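Local atomic coordinates of probable enoyl-CoA hydratase/isomerase (Pseudomonas aeruginosa PAO1, PDB entry 5WYD), a protein that probably acts as an enoyl-CoA hydratase/isomerase of the crotonase family, with an implied role in making a diffusible fatty-acid signal. Residues 61-66 with 206-211; 223-228 with 239-244. The protein carries 1 engineered substitution. All blocks are in the same frame, centred on the assembly; numbering follows the deposited sequence.

In the fold
From the N terminus, the chain builds strands 19-24 and 27-32, helix 42-57 and then strand 63-68, where contact 1 opens. The remaining strands of the main sheet follow, and contact 1 closes 140 residues later, when helix 200-211 returns to lie against the start of strand 63-68. Contact 2 begins after that closure, so the two run in series and neither nests nor crosses. It joins helix 216-226 to helix 238-249 across a short connection containing helix 228-231. Contact 1 ties a late helix to the sheet; contact 2, farther from the chain centre, pairs two helices. Their centres are 22 Å apart, and both touch the second subunit.

Contact 1: 61-66 with 206-211; sequences IYALVV and LLAAKV
Ala63 and Ala208 meet methyl to methyl, CB of Ala63 lying 3.6 Å from CB of Ala208. Because both side chains end at CB, the helix can come close to the strand: the CA atoms of Ala63 and Ala208 are 5.5 Å apart, the nearest backbone pairing of the two segments. Val65, two residues along the same face of the strand, brings its CG2 branch to 3.9 Å from CB of Ala208. This branch stands beside the backbone N, while CG1 is anti to it (chi1 177°), leaving CG2 to do the touching. Ala208 CB thus meets both Ala63 and Val65, strand residues whose CB atoms point toward the helix.

A second kind of contact sets methyl groups against carbonyl oxygens. CB of Ala63 is 3.6 Å from O of Ala208. One turn further along the helix, Val211 reaches the residue preceding the strand, its CG1 lying 3.7 Å from O of Tyr62. Tyr62 directs its CB toward the helix, but its ring leads away and stacks with His26.

No hydrogen bond spans the segments, and the five touching residues are buried, which makes this van der Waals packing of a helix on a sheet within the crotonase fold. Flanking strands broaden the platform: Ala208 also rests on Thr27 of strand 27-32 and Ile113 of strand 111-116, and Val211 on Val111. Leu64 points away from the helix and packs on Ile52 and Leu55 of helix 42-57, while Cys176 of the second subunit abuts Leu207 and Val211.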
ATOM      1  N   ILE A  61      25.423 -24.077   3.255  1.00 41.16           N
ATOM      2  CA  ILE A  61      25.812 -22.732   3.616  1.00 49.77           C
ATOM      3  C   ILE A  61      24.703 -22.051   4.390  1.00 46.82           C
ATOM      4  O   ILE A  61      23.579 -21.915   3.891  1.00 49.30           O
ATOM      5  CB  ILE A  61      26.192 -21.919   2.388  1.00 45.63           C
ATOM      6  CG1 ILE A  61      27.422 -22.577   1.805  1.00 53.04           C
ATOM      7  CG2 ILE A  61      26.424 -20.502   2.831  1.00 45.49           C
ATOM      8  CD1 ILE A  61      28.556 -22.649   2.814  1.00 60.07           C
ATOM      9  N   TYR A  62      25.020 -21.607   5.597  1.00 43.26           N
ATOM     10  CA  TYR A  62      24.044 -20.901   6.391  1.00 29.00           C
ATOM     11  C   TYR A  62      24.360 -19.433   6.549  1.00 34.12           C
ATOM     12  O   TYR A  62      23.473 -18.674   6.950  1.00 32.42           O
ATOM     13  CB  TYR A  62      23.900 -21.537   7.777  1.00 27.72           C
ATOM     14  CG  TYR A  62      23.757 -23.029   7.747  1.00 37.71           C
ATOM     15  CD1 TYR A  62      22.947 -23.643   6.809  1.00 27.54           C
ATOM     16  CD2 TYR A  62      24.358 -23.820   8.712  1.00 37.16           C
ATOM     17  CE1 TYR A  62      22.789 -25.009   6.794  1.00 30.58           C
ATOM     18  CE2 TYR A  62      24.196 -25.189   8.710  1.00 47.03           C
ATOM     19  CZ  TYR A  62      23.406 -25.785   7.742  1.00 37.26           C
ATOM     20  OH  TYR A  62      23.224 -27.153   7.711  1.00 31.34           O
ATOM     21  N   ALA A  63      25.582 -19.009   6.250  1.00 28.62           N
ATOM     22  CA  ALA A  63      25.947 -17.610   6.410  1.00 31.11           C
ATOM     23  C   ALA A  63      26.784 -17.151   5.229  1.00 28.25           C
ATOM     24  O   ALA A  63      27.336 -17.963   4.496  1.00 37.93           O
ATOM     25  CB  ALA A  63      26.701 -17.354   7.722  1.00 31.06           C
ATOM     26  N   LEU A  64      26.787 -15.840   5.000  1.00 30.21           N
ATOM     27  CA  LEU A  64      27.577 -15.196   3.960  1.00 21.75           C
ATOM     28  C   LEU A  64      28.322 -13.988   4.511  1.00 37.02           C
ATOM     29  O   LEU A  64      27.783 -13.244   5.336  1.00 50.66           O
ATOM     30  CB  LEU A  64      26.685 -14.788   2.787  1.00 40.80           C
ATOM     31  CG  LEU A  64      27.195 -14.131   1.512  1.00 41.58           C
ATOM     32  CD1 LEU A  64      26.085 -14.250   0.504  1.00 36.12           C
ATOM     33  CD2 LEU A  64      27.551 -12.664   1.688  1.00 46.95           C
ATOM     34  N   VAL A  65      29.568 -13.813   4.069  1.00 36.66           N
ATOM     35  CA  VAL A  65      30.402 -12.673   4.428  1.00 33.41           C
ATOM     36  C   VAL A  65      30.995 -12.101   3.148  1.00 34.42           C
ATOM     37  O   VAL A  65      31.328 -12.858   2.227  1.00 34.24           O
ATOM     38  CB  VAL A  65      31.505 -13.058   5.438  1.00 44.17           C
ATOM     39  CG1 VAL A  65      32.428 -11.871   5.743  1.00 30.63           C
ATOM     40  CG2 VAL A  65      30.873 -13.599   6.728  1.00 49.36           C
ATOM     41  N   VAL A  66      30.990 -10.775   3.037  1.00 26.38           N
ATOM     42  CA  VAL A  66      31.625 -10.058   1.933  1.00 42.57           C
ATOM     43  C   VAL A  66      32.556  -8.988   2.492  1.00 37.49           C
ATOM     44  O   VAL A  66      32.144  -8.172   3.324  1.00 36.48           O
ATOM     45  CB  VAL A  66      30.600  -9.432   0.975  1.00 40.68           C
ATOM     46  CG1 VAL A  66      29.801 -10.514   0.326  1.00 43.39           C
ATOM     47  CG2 VAL A  66      29.682  -8.505   1.733  1.00 49.12           C
ATOM     48  N   LEU A 206      33.442 -15.001  12.641  1.00 40.31           N
ATOM     49  CA  LEU A 206      33.027 -15.459  13.951  1.00 48.43           C
ATOM     50  C   LEU A 206      31.541 -15.199  14.136  1.00 46.62           C
ATOM     51  O   LEU A 206      30.800 -16.108  14.533  1.00 34.51           O
ATOM     52  CB  LEU A 206      33.900 -14.802  15.032  1.00 53.81           C
ATOM     53  CG  LEU A 206      33.667 -15.057  16.529  1.00 69.15           C
ATOM     54  CD1 LEU A 206      32.486 -14.352  17.191  1.00 70.60           C
ATOM     55  CD2 LEU A 206      33.448 -16.556  16.633  1.00 72.75           C
ATOM     56  N   LEU A 207      31.069 -13.997  13.761  1.00 35.70           N
ATOM     57  CA  LEU A 207      29.640 -13.728  13.882  1.00 47.53           C
ATOM     58  C   LEU A 207      28.859 -14.698  13.009  1.00 42.48           C
ATOM     59  O   LEU A 207      27.851 -15.268  13.443  1.00 37.60           O
ATOM     60  CB  LEU A 207      29.322 -12.282  13.466  1.00 42.98           C
ATOM     61  CG  LEU A 207      27.916 -11.667  13.663  1.00 31.96           C
ATOM     62  CD1 LEU A 207      27.920 -10.166  13.333  1.00 39.75           C
ATOM     63  CD2 LEU A 207      26.765 -12.331  12.957  1.00 17.34           C
ATOM     64  N   ALA A 208      29.367 -14.952  11.800  1.00 45.80           N
ATOM     65  CA  ALA A 208      28.691 -15.841  10.869  1.00 44.19           C
ATOM     66  C   ALA A 208      28.567 -17.236  11.440  1.00 39.98           C
ATOM     67  O   ALA A 208      27.579 -17.927  11.174  1.00 39.37           O
ATOM     68  CB  ALA A 208      29.449 -15.872   9.540  1.00 55.75           C
ATOM     69  N   ALA A 209      29.570 -17.678  12.201  1.00 40.03           N
ATOM     70  CA  ALA A 209      29.501 -19.004  12.791  1.00 36.08           C
ATOM     71  C   ALA A 209      28.329 -19.118  13.760  1.00 31.71           C
ATOM     72  O   ALA A 209      27.672 -20.162  13.823  1.00 39.07           O
ATOM     73  CB  ALA A 209      30.826 -19.328  13.481  1.00 35.37           C
ATOM     74  N   LYS A 210      28.020 -18.043  14.489  1.00 36.57           N
ATOM     75  CA  LYS A 210      26.939 -18.101  15.473  1.00 50.37           C
ATOM     76  C   LYS A 210      25.591 -18.399  14.826  1.00 49.35           C
ATOM     77  O   LYS A 210      24.736 -19.049  15.441  1.00 47.02           O
ATOM     78  CB  LYS A 210      26.863 -16.786  16.259  1.00 54.72           C
ATOM     79  CG  LYS A 210      28.088 -16.429  17.094  1.00 59.53           C
ATOM     80  CD  LYS A 210      27.881 -15.037  17.695  1.00 65.52           C
ATOM     81  CE  LYS A 210      29.081 -14.469  18.453  1.00 76.12           C
ATOM     82  NZ  LYS A 210      29.789 -15.418  19.355  1.00 88.08           N
ATOM     83  N   VAL A 211      25.381 -17.904  13.606  1.00 41.19           N
ATOM     84  CA  VAL A 211      24.150 -18.139  12.874  1.00 35.42           C
ATOM     85  C   VAL A 211      23.958 -19.623  12.636  1.00 44.90           C
ATOM     86  O   VAL A 211      22.828 -20.120  12.584  1.00 38.33           O
ATOM     87  CB  VAL A 211      24.238 -17.386  11.543  1.00 36.06           C
ATOM     88  CG1 VAL A 211      23.212 -17.937  10.549  1.00 21.29           C
ATOM     89  CG2 VAL A 211      24.174 -15.906  11.787  1.00 25.39           C
TER

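Contact 2: 223-228 with 239-244; sequences KPLIQG and PEERER
The carbonyl oxygen of Leu225 has two donors: Gly228 N, at 2.8 Å from Leu225 O, and, more weakly, Gln159 NE2 of the second subunit. The side chain of Leu225 makes much of the contact, dividing its methyls between two residues of the facing helix. CD1 touches the aliphatic part of Glu241, 4.0 Å from its CG, and CD2 lies 3.9 Å from CD of Arg244. The side chains of Leu225 and Arg244 run past each other in opposite directions.

Arg244 bends at chi3 (76°), and the guanidinium then comes obliquely to Pro224, with NH1 3.7 Å from CB of Pro224; the two side chains cross at about a right angle. A long salt bridge links it to Glu240 one turn back, OE2 of Glu240 lying 3.9 Å from Arg244 NH1 and well out of the guanidinium plane; no N-H points at the oxygen, so any attraction is probably of charges alone.

Helices 216-226 and 238-249 thus pair in the C-terminal helical part of the crotonase fold, which in relatives takes part in subunit association. Consistent with this, helix 157-176 of the second subunit offers Thr158 N to the Glu241 carboxylate, and helix 238-249 of the third pairs its Glu243 and Arg242 with Arg242 and Glu243.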
ATOM      1  N   LYS A 223      13.871 -14.797   7.663  1.00 23.82           N
ATOM      2  CA  LYS A 223      14.498 -13.605   7.100  1.00 16.84           C
ATOM      3  C   LYS A 223      13.565 -12.786   6.222  1.00 26.84           C
ATOM      4  O   LYS A 223      13.556 -11.551   6.364  1.00 34.87           O
ATOM      5  CB  LYS A 223      15.730 -14.010   6.292  1.00 21.07           C
ATOM      6  CG  LYS A 223      16.493 -12.842   5.670  1.00 24.82           C
ATOM      7  CD  LYS A 223      17.644 -13.367   4.835  1.00 29.06           C
ATOM      8  CE  LYS A 223      18.530 -12.269   4.266  1.00 39.02           C
ATOM      9  NZ  LYS A 223      17.863 -11.406   3.262  1.00 52.71           N
ATOM     10  N   PRO A 224      12.747 -13.376   5.354  1.00 19.15           N
ATOM     11  CA  PRO A 224      11.823 -12.553   4.576  1.00 20.79           C
ATOM     12  C   PRO A 224      10.883 -11.757   5.456  1.00 28.42           C
ATOM     13  O   PRO A 224      10.583 -10.602   5.134  1.00 36.91           O
ATOM     14  CB  PRO A 224      11.091 -13.592   3.724  1.00 25.87           C
ATOM     15  CG  PRO A 224      12.086 -14.666   3.532  1.00 21.88           C
ATOM     16  CD  PRO A 224      12.897 -14.721   4.772  1.00 23.93           C
ATOM     17  N   LEU A 225      10.441 -12.324   6.582  1.00 30.45           N
ATOM     18  CA  LEU A 225       9.489 -11.617   7.428  1.00 26.93           C
ATOM     19  C   LEU A 225      10.054 -10.301   7.920  1.00 24.67           C
ATOM     20  O   LEU A 225       9.400  -9.255   7.813  1.00 32.27           O
ATOM     21  CB  LEU A 225       9.127 -12.481   8.622  1.00 12.59           C
ATOM     22  CG  LEU A 225       8.328 -13.709   8.228  1.00 35.02           C
ATOM     23  CD1 LEU A 225       7.928 -14.530   9.467  1.00  7.18           C
ATOM     24  CD2 LEU A 225       7.106 -13.252   7.415  1.00 10.71           C
ATOM     25  N   ILE A 226      11.304 -10.320   8.375  1.00 28.27           N
ATOM     26  CA  ILE A 226      11.906  -9.083   8.848  1.00 28.39           C
ATOM     27  C   ILE A 226      11.903  -8.071   7.730  1.00 20.59           C
ATOM     28  O   ILE A 226      11.574  -6.906   7.935  1.00 17.95           O
ATOM     29  CB  ILE A 226      13.339  -9.341   9.347  1.00 31.83           C
ATOM     30  CG1 ILE A 226      13.306 -10.373  10.487  1.00 11.79           C
ATOM     31  CG2 ILE A 226      13.999  -8.010   9.724  1.00 15.23           C
ATOM     32  CD1 ILE A 226      14.648 -10.749  11.022  1.00 24.57           C
ATOM     33  N   GLN A 227      12.149  -8.527   6.511  1.00 37.54           N
ATOM     34  CA  GLN A 227      12.213  -7.626   5.377  1.00 32.00           C
ATOM     35  C   GLN A 227      10.857  -7.417   4.732  1.00 36.73           C
ATOM     36  O   GLN A 227      10.779  -6.779   3.677  1.00 55.73           O
ATOM     37  CB  GLN A 227      13.191  -8.172   4.346  1.00 29.58           C
ATOM     38  CG  GLN A 227      14.559  -8.319   4.890  1.00 29.46           C
ATOM     39  CD  GLN A 227      15.565  -8.759   3.844  1.00 33.97           C
ATOM     40  OE1 GLN A 227      16.733  -8.417   3.930  1.00 39.41           O
ATOM     41  NE2 GLN A 227      15.104  -9.467   2.829  1.00 26.04           N
ATOM     42  N   GLY A 228       9.788  -7.924   5.348  1.00 29.86           N
ATOM     43  CA  GLY A 228       8.471  -7.734   4.779  1.00 27.44           C
ATOM     44  C   GLY A 228       8.043  -6.282   4.720  1.00 31.43           C
ATOM     45  O   GLY A 228       7.340  -5.878   3.789  1.00 30.14           O
ATOM     46  N   PRO A 239      -0.655 -11.950   9.896  1.00 26.70           N
ATOM     47  CA  PRO A 239      -1.298 -13.259   9.700  1.00 26.96           C
ATOM     48  C   PRO A 239      -0.362 -14.263   9.065  1.00 33.24           C
ATOM     49  O   PRO A 239      -0.369 -15.451   9.434  1.00 35.69           O
ATOM     50  CB  PRO A 239      -2.510 -12.925   8.813  1.00 28.49           C
ATOM     51  CG  PRO A 239      -2.277 -11.576   8.274  1.00 23.27           C
ATOM     52  CD  PRO A 239      -1.457 -10.869   9.296  1.00 35.06           C
ATOM     53  N   GLU A 240       0.453 -13.804   8.115  1.00 29.84           N
ATOM     54  CA  GLU A 240       1.435 -14.679   7.506  1.00 22.08           C
ATOM     55  C   GLU A 240       2.462 -15.155   8.531  1.00 29.35           C
ATOM     56  O   GLU A 240       2.877 -16.317   8.507  1.00 24.41           O
ATOM     57  CB  GLU A 240       2.120 -13.942   6.366  1.00 31.55           C
ATOM     58  CG  GLU A 240       3.126 -14.803   5.609  1.00 43.47           C
ATOM     59  CD  GLU A 240       3.625 -14.136   4.332  1.00 61.80           C
ATOM     60  OE1 GLU A 240       3.178 -13.001   4.031  1.00 78.50           O
ATOM     61  OE2 GLU A 240       4.461 -14.752   3.629  1.00 57.10           O
ATOM     62  N   GLU A 241       2.863 -14.285   9.462  1.00 25.69           N
ATOM     63  CA  GLU A 241       3.845 -14.723  10.440  1.00 26.30           C
ATOM     64  C   GLU A 241       3.304 -15.939  11.169  1.00 27.87           C
ATOM     65  O   GLU A 241       3.964 -16.977  11.233  1.00 27.58           O
ATOM     66  CB  GLU A 241       4.167 -13.601  11.432  1.00 30.30           C
ATOM     67  CG  GLU A 241       5.340 -13.882  12.420  1.00 33.36           C
ATOM     68  CD  GLU A 241       5.466 -12.826  13.518  1.00 35.99           C
ATOM     69  OE1 GLU A 241       4.414 -12.420  14.021  1.00 21.18           O
ATOM     70  OE2 GLU A 241       6.586 -12.349  13.825  1.00 33.51           O
ATOM     71  N   ARG A 242       2.041 -15.886  11.573  1.00 35.16           N
ATOM     72  CA  ARG A 242       1.469 -17.036  12.257  1.00 37.91           C
ATOM     73  C   ARG A 242       1.441 -18.252  11.340  1.00 38.57           C
ATOM     74  O   ARG A 242       1.728 -19.369  11.775  1.00 29.06           O
ATOM     75  CB  ARG A 242       0.076 -16.707  12.771  1.00 39.89           C
ATOM     76  CG  ARG A 242       0.009 -15.410  13.525  1.00 28.37           C
ATOM     77  CD  ARG A 242      -1.367 -15.209  14.123  1.00 33.27           C
ATOM     78  NE  ARG A 242      -1.558 -13.826  14.533  1.00 38.26           N
ATOM     79  CZ  ARG A 242      -2.175 -12.921  13.795  1.00 28.20           C
ATOM     80  NH1 ARG A 242      -2.677 -13.270  12.629  1.00 19.00           N
ATOM     81  NH2 ARG A 242      -2.293 -11.678  14.228  1.00 23.32           N
ATOM     82  N   GLU A 243       1.111 -18.053  10.065  1.00 33.82           N
ATOM     83  CA  GLU A 243       1.055 -19.178   9.135  1.00 32.49           C
ATOM     84  C   GLU A 243       2.415 -19.834   8.949  1.00 36.26           C
ATOM     85  O   GLU A 243       2.528 -21.066   8.929  1.00 33.85           O
ATOM     86  CB  GLU A 243       0.496 -18.703   7.805  1.00 26.54           C
ATOM     87  CG  GLU A 243       0.694 -19.637   6.650  1.00 35.80           C
ATOM     88  CD  GLU A 243       0.059 -19.080   5.384  1.00 33.44           C
ATOM     89  OE1 GLU A 243      -1.169 -18.881   5.387  1.00 44.21           O
ATOM     90  OE2 GLU A 243       0.784 -18.784   4.420  1.00 21.04           O
ATOM     91  N   ARG A 244       3.459 -19.026   8.779  1.00 32.96           N
ATOM     92  CA  ARG A 244       4.775 -19.597   8.550  1.00 33.94           C
ATOM     93  C   ARG A 244       5.249 -20.327   9.794  1.00 40.42           C
ATOM     94  O   ARG A 244       5.844 -21.408   9.708  1.00 56.60           O
ATOM     95  CB  ARG A 244       5.755 -18.494   8.120  1.00 30.93           C
ATOM     96  CG  ARG A 244       5.286 -17.702   6.882  1.00 34.83           C
ATOM     97  CD  ARG A 244       6.370 -16.850   6.222  1.00 40.63           C
ATOM     98  NE  ARG A 244       7.297 -17.657   5.433  1.00 67.34           N
ATOM     99  CZ  ARG A 244       8.146 -17.173   4.526  1.00 67.49           C
ATOM    100  NH1 ARG A 244       8.185 -15.873   4.269  1.00 69.44           N
ATOM    101  NH2 ARG A 244       8.956 -17.991   3.866  1.00 61.03           N
TER